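Local coordinates for protein AimR transcriptional regulator (Bacillus phage phi3T, PDB 5ZVV) that activates transcription of the phage aimX locus as a homodimer and is switched to an inactive monomer by the arbitrium peptide, which favours lysogeny, at residues L238-Y250 / A269-W283. Sequence-based numbering, arbitrary orientation.
Sequences LIFEDYDEAKKAY and ALCFLSNIWKKENQW
Leu273 of helix 260-277 is the knob of an antiparallel helix pair, set into a hole formed by Tyr243, Ala246, Lys247 and Tyr250 of helix 243-252; the axes of 243-250 and 269-277 come within 10.3 Å at 172°. With CG anti to the backbone N (chi1 -178°), its two methyls straddle Ala246 CB, while Leu273 CG lies 3.5 Å from Tyr243 CD1. Tyr243 lies between Leu273, Trp277 and Lys279. Lys279 CG sits squarely over one face of its ring, 3.5 Å from the centroid, in a CH-pi contact, and Tyr243 CB makes a second, 3.8 Å from the centroid of the Trp277 five-membered ring. The Trp277 indole reaches across to the turn before helix 243-252, where NE1 donates to Ile239 O at 2.7 Å; Ile239 O lies in the indole plane, and NE1 approaches nearly along the extension of the Ile239 C=O bond, so the bond fixes the ring against that turn. At the other end Ala269 CB rests over the Tyr250 ring face, and a water donates to both Tyr250 OH and Ala269 O; the same hydroxyl bonds Asn236. Asp242 caps helix 243-252 through weak bonds, and Lys278 ends helix 260-277 in a Schellman motif. Phe272 and Ile276 also touch Leu362 of helix 361-369. Antiparallel packing of successive helices is characteristic of TPR-like helical repeats, consistent with the family of AimR.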
# COMPACT_ATOMS: atom_id res chain seq x y z
N LEU A 238 7.79 5.45 -25.18
CA LEU A 238 7.60 5.43 -26.63
C LEU A 238 7.66 4.03 -27.24
O LEU A 238 7.64 3.91 -28.47
CB LEU A 238 8.65 6.32 -27.29
CG LEU A 238 8.54 7.82 -27.01
CD1 LEU A 238 9.80 8.53 -27.48
CD2 LEU A 238 7.31 8.39 -27.69
N ILE A 239 7.69 2.97 -26.42
CA ILE A 239 7.98 1.63 -26.94
C ILE A 239 6.95 1.19 -27.97
O ILE A 239 7.29 0.66 -29.03
CB ILE A 239 8.09 0.62 -25.78
CG1 ILE A 239 9.38 0.84 -24.99
CG2 ILE A 239 8.01 -0.81 -26.29
CD1 ILE A 239 9.51 -0.06 -23.78
N PHE A 240 5.66 1.40 -27.67
CA PHE A 240 4.60 0.91 -28.53
C PHE A 240 4.08 1.95 -29.52
O PHE A 240 3.16 1.65 -30.28
CB PHE A 240 3.44 0.39 -27.68
CG PHE A 240 3.84 -0.70 -26.73
CD1 PHE A 240 3.91 -2.02 -27.15
CD2 PHE A 240 4.16 -0.41 -25.42
CE1 PHE A 240 4.29 -3.03 -26.28
CE2 PHE A 240 4.53 -1.41 -24.54
CZ PHE A 240 4.60 -2.72 -24.97
N GLU A 241 4.65 3.16 -29.53
CA GLU A 241 4.19 4.22 -30.42
C GLU A 241 5.07 4.40 -31.65
O GLU A 241 4.56 4.45 -32.77
CB GLU A 241 4.10 5.55 -29.66
CG GLU A 241 3.03 5.58 -28.58
CD GLU A 241 2.92 6.94 -27.92
OE1 GLU A 241 3.57 7.89 -28.40
OE2 GLU A 241 2.19 7.05 -26.91
N ASP A 242 6.38 4.50 -31.46
CA ASP A 242 7.29 4.85 -32.55
C ASP A 242 8.65 4.24 -32.26
O ASP A 242 9.25 4.52 -31.21
CB ASP A 242 7.40 6.38 -32.68
CG ASP A 242 8.13 6.82 -33.94
OD1 ASP A 242 9.08 6.13 -34.37
OD2 ASP A 242 7.76 7.87 -34.50
N TYR A 243 9.14 3.40 -33.18
CA TYR A 243 10.43 2.76 -32.97
C TYR A 243 11.56 3.79 -32.99
O TYR A 243 12.41 3.81 -32.10
CB TYR A 243 10.68 1.69 -34.03
CG TYR A 243 12.05 1.06 -33.92
CD1 TYR A 243 12.31 0.09 -32.96
CD2 TYR A 243 13.09 1.46 -34.75
CE1 TYR A 243 13.57 -0.47 -32.84
CE2 TYR A 243 14.35 0.89 -34.64
CZ TYR A 243 14.58 -0.07 -33.68
OH TYR A 243 15.83 -0.64 -33.56
N ASP A 244 11.57 4.66 -34.00
CA ASP A 244 12.69 5.56 -34.20
C ASP A 244 12.81 6.59 -33.08
O ASP A 244 13.92 6.94 -32.66
CB ASP A 244 12.55 6.26 -35.56
CG ASP A 244 12.38 5.27 -36.70
OD1 ASP A 244 13.38 4.64 -37.09
OD2 ASP A 244 11.24 5.11 -37.18
N GLU A 245 11.68 7.07 -32.56
CA GLU A 245 11.73 8.06 -31.49
C GLU A 245 12.14 7.42 -30.16
O GLU A 245 12.95 7.99 -29.42
CB GLU A 245 10.38 8.76 -31.36
CG GLU A 245 10.09 9.71 -32.51
CD GLU A 245 11.15 10.78 -32.66
OE1 GLU A 245 11.59 11.33 -31.62
OE2 GLU A 245 11.55 11.08 -33.81
N ALA A 246 11.59 6.24 -29.85
CA ALA A 246 12.02 5.51 -28.67
C ALA A 246 13.52 5.23 -28.72
O ALA A 246 14.25 5.50 -27.76
CB ALA A 246 11.24 4.20 -28.54
N LYS A 247 13.99 4.71 -29.86
CA LYS A 247 15.42 4.45 -30.02
C LYS A 247 16.23 5.73 -29.88
O LYS A 247 17.34 5.71 -29.34
CB LYS A 247 15.67 3.80 -31.38
CG LYS A 247 17.13 3.49 -31.67
CD LYS A 247 17.30 2.89 -33.06
CE LYS A 247 18.75 2.50 -33.32
NZ LYS A 247 18.93 1.94 -34.69
N LYS A 248 15.69 6.86 -30.35
CA LYS A 248 16.42 8.12 -30.25
C LYS A 248 16.56 8.57 -28.80
O LYS A 248 17.62 9.08 -28.40
CB LYS A 248 15.73 9.19 -31.10
CG LYS A 248 16.60 10.39 -31.41
CD LYS A 248 16.08 11.16 -32.62
CE LYS A 248 14.71 11.75 -32.35
NZ LYS A 248 14.20 12.56 -33.50
N ALA A 249 15.51 8.39 -28.00
CA ALA A 249 15.61 8.73 -26.58
C ALA A 249 16.58 7.80 -25.85
O ALA A 249 17.46 8.26 -25.10
CB ALA A 249 14.23 8.68 -25.93
N TYR A 250 16.44 6.49 -26.07
CA TYR A 250 17.39 5.53 -25.51
C TYR A 250 18.82 5.92 -25.83
O TYR A 250 19.67 5.98 -24.93
CB TYR A 250 17.10 4.13 -26.06
CG TYR A 250 15.86 3.47 -25.50
CD1 TYR A 250 15.47 3.67 -24.18
CD2 TYR A 250 15.08 2.65 -26.30
CE1 TYR A 250 14.34 3.06 -23.67
CE2 TYR A 250 13.94 2.04 -25.80
CZ TYR A 250 13.58 2.25 -24.49
OH TYR A 250 12.45 1.64 -24.00
N ALA A 269 17.15 -2.22 -23.01
CA ALA A 269 16.01 -1.45 -23.51
C ALA A 269 15.97 -1.45 -25.03
O ALA A 269 14.90 -1.63 -25.63
CB ALA A 269 16.08 -0.01 -22.98
N LEU A 270 17.12 -1.26 -25.67
CA LEU A 270 17.16 -1.27 -27.13
C LEU A 270 16.90 -2.67 -27.68
O LEU A 270 16.33 -2.81 -28.76
CB LEU A 270 18.50 -0.74 -27.63
CG LEU A 270 18.71 0.76 -27.48
CD1 LEU A 270 20.19 1.12 -27.61
CD2 LEU A 270 17.88 1.51 -28.51
N CYS A 271 17.32 -3.70 -26.95
CA CYS A 271 17.09 -5.08 -27.37
C CYS A 271 15.61 -5.42 -27.32
O CYS A 271 15.07 -6.01 -28.26
CB CYS A 271 17.91 -6.03 -26.50
SG CYS A 271 17.77 -7.76 -26.95
N PHE A 272 14.95 -5.05 -26.23
CA PHE A 272 13.50 -5.24 -26.15
C PHE A 272 12.80 -4.45 -27.24
O PHE A 272 11.87 -4.95 -27.89
CB PHE A 272 12.99 -4.82 -24.77
CG PHE A 272 11.52 -5.09 -24.57
CD1 PHE A 272 11.07 -6.39 -24.36
CD2 PHE A 272 10.60 -4.06 -24.61
CE1 PHE A 272 9.73 -6.65 -24.18
CE2 PHE A 272 9.24 -4.32 -24.43
CZ PHE A 272 8.81 -5.61 -24.21
N LEU A 273 13.21 -3.20 -27.45
CA LEU A 273 12.59 -2.37 -28.48
C LEU A 273 12.69 -3.03 -29.86
O LEU A 273 11.68 -3.21 -30.56
CB LEU A 273 13.23 -0.99 -28.50
CG LEU A 273 12.64 -0.00 -29.50
CD1 LEU A 273 11.22 0.39 -29.11
CD2 LEU A 273 13.53 1.22 -29.64
N SER A 274 13.91 -3.39 -30.27
CA SER A 274 14.11 -3.93 -31.61
C SER A 274 13.47 -5.31 -31.75
O SER A 274 13.02 -5.66 -32.85
CB SER A 274 15.60 -3.99 -31.95
OG SER A 274 16.30 -4.85 -31.06
N ASN A 275 13.41 -6.09 -30.67
CA ASN A 275 12.65 -7.33 -30.70
C ASN A 275 11.17 -7.06 -30.92
O ASN A 275 10.50 -7.76 -31.69
CB ASN A 275 12.85 -8.12 -29.41
CG ASN A 275 14.20 -8.79 -29.35
OD1 ASN A 275 14.86 -8.99 -30.37
ND2 ASN A 275 14.61 -9.17 -28.15
N ILE A 276 10.64 -6.03 -30.24
CA ILE A 276 9.22 -5.68 -30.37
C ILE A 276 8.91 -5.30 -31.81
O ILE A 276 7.92 -5.76 -32.39
CB ILE A 276 8.86 -4.55 -29.40
CG1 ILE A 276 8.72 -5.09 -27.97
CG2 ILE A 276 7.58 -3.84 -29.82
CD1 ILE A 276 7.63 -6.11 -27.83
N TRP A 277 9.74 -4.45 -32.41
CA TRP A 277 9.48 -3.96 -33.75
C TRP A 277 10.15 -4.79 -34.83
O TRP A 277 10.06 -4.43 -36.01
CB TRP A 277 9.91 -2.50 -33.86
CG TRP A 277 9.08 -1.59 -33.01
CD1 TRP A 277 9.24 -1.35 -31.68
CD2 TRP A 277 7.95 -0.82 -33.42
NE1 TRP A 277 8.29 -0.47 -31.24
CE2 TRP A 277 7.48 -0.13 -32.29
CE3 TRP A 277 7.29 -0.65 -34.64
CZ2 TRP A 277 6.38 0.73 -32.34
CZ3 TRP A 277 6.19 0.20 -34.69
CH2 TRP A 277 5.75 0.88 -33.55
N LYS A 278 10.79 -5.90 -34.46
CA LYS A 278 11.51 -6.76 -35.39
C LYS A 278 12.46 -5.95 -36.27
O LYS A 278 12.48 -6.07 -37.50
CB LYS A 278 10.54 -7.60 -36.22
CG LYS A 278 9.67 -8.50 -35.35
CD LYS A 278 8.73 -9.39 -36.15
CE LYS A 278 7.79 -10.13 -35.21
NZ LYS A 278 6.83 -11.01 -35.93
N LYS A 279 13.25 -5.10 -35.62
CA LYS A 279 14.29 -4.32 -36.25
C LYS A 279 15.66 -4.95 -35.97
O LYS A 279 15.79 -5.87 -35.16
CB LYS A 279 14.25 -2.87 -35.76
CG LYS A 279 12.92 -2.19 -35.98
CD LYS A 279 12.66 -1.94 -37.45
CE LYS A 279 11.25 -1.43 -37.69
NZ LYS A 279 11.02 -1.11 -39.12
N GLU A 280 16.68 -4.42 -36.64
CA GLU A 280 18.03 -4.93 -36.48
C GLU A 280 18.48 -4.80 -35.03
O GLU A 280 18.55 -3.69 -34.49
CB GLU A 280 18.98 -4.19 -37.42
CG GLU A 280 20.42 -4.69 -37.38
CD GLU A 280 21.27 -4.06 -38.47
OE1 GLU A 280 20.81 -3.98 -39.62
OE2 GLU A 280 22.41 -3.64 -38.16
N ASN A 281 18.78 -5.93 -34.40
CA ASN A 281 19.09 -6.00 -32.98
C ASN A 281 20.59 -6.18 -32.81
O ASN A 281 21.13 -7.25 -33.08
CB ASN A 281 18.33 -7.14 -32.32
CG ASN A 281 18.34 -7.06 -30.80
OD1 ASN A 281 19.21 -6.43 -30.20
ND2 ASN A 281 17.37 -7.71 -30.17
N GLN A 282 21.27 -5.12 -32.35
CA GLN A 282 22.69 -5.17 -32.05
C GLN A 282 22.97 -5.36 -30.56
O GLN A 282 24.13 -5.41 -30.17
CB GLN A 282 23.38 -3.89 -32.51
CG GLN A 282 23.15 -3.54 -33.97
CD GLN A 282 23.73 -2.19 -34.31
OE1 GLN A 282 23.90 -1.33 -33.44
NE2 GLN A 282 24.04 -1.98 -35.59
N TRP A 283 21.93 -5.49 -29.73
CA TRP A 283 22.08 -5.37 -28.29
C TRP A 283 21.73 -6.66 -27.55
O TRP A 283 21.49 -6.63 -26.34
CB TRP A 283 21.23 -4.21 -27.77
CG TRP A 283 21.53 -2.93 -28.48
CD1 TRP A 283 22.52 -2.04 -28.19
CD2 TRP A 283 20.85 -2.42 -29.63
NE1 TRP A 283 22.49 -0.99 -29.08
CE2 TRP A 283 21.47 -1.20 -29.97
CE3 TRP A 283 19.76 -2.86 -30.39
CZ2 TRP A 283 21.04 -0.42 -31.05
CZ3 TRP A 283 19.34 -2.09 -31.46
CH2 TRP A 283 19.98 -0.88 -31.78
O HOH W 1 12.66 -1.03 -24.42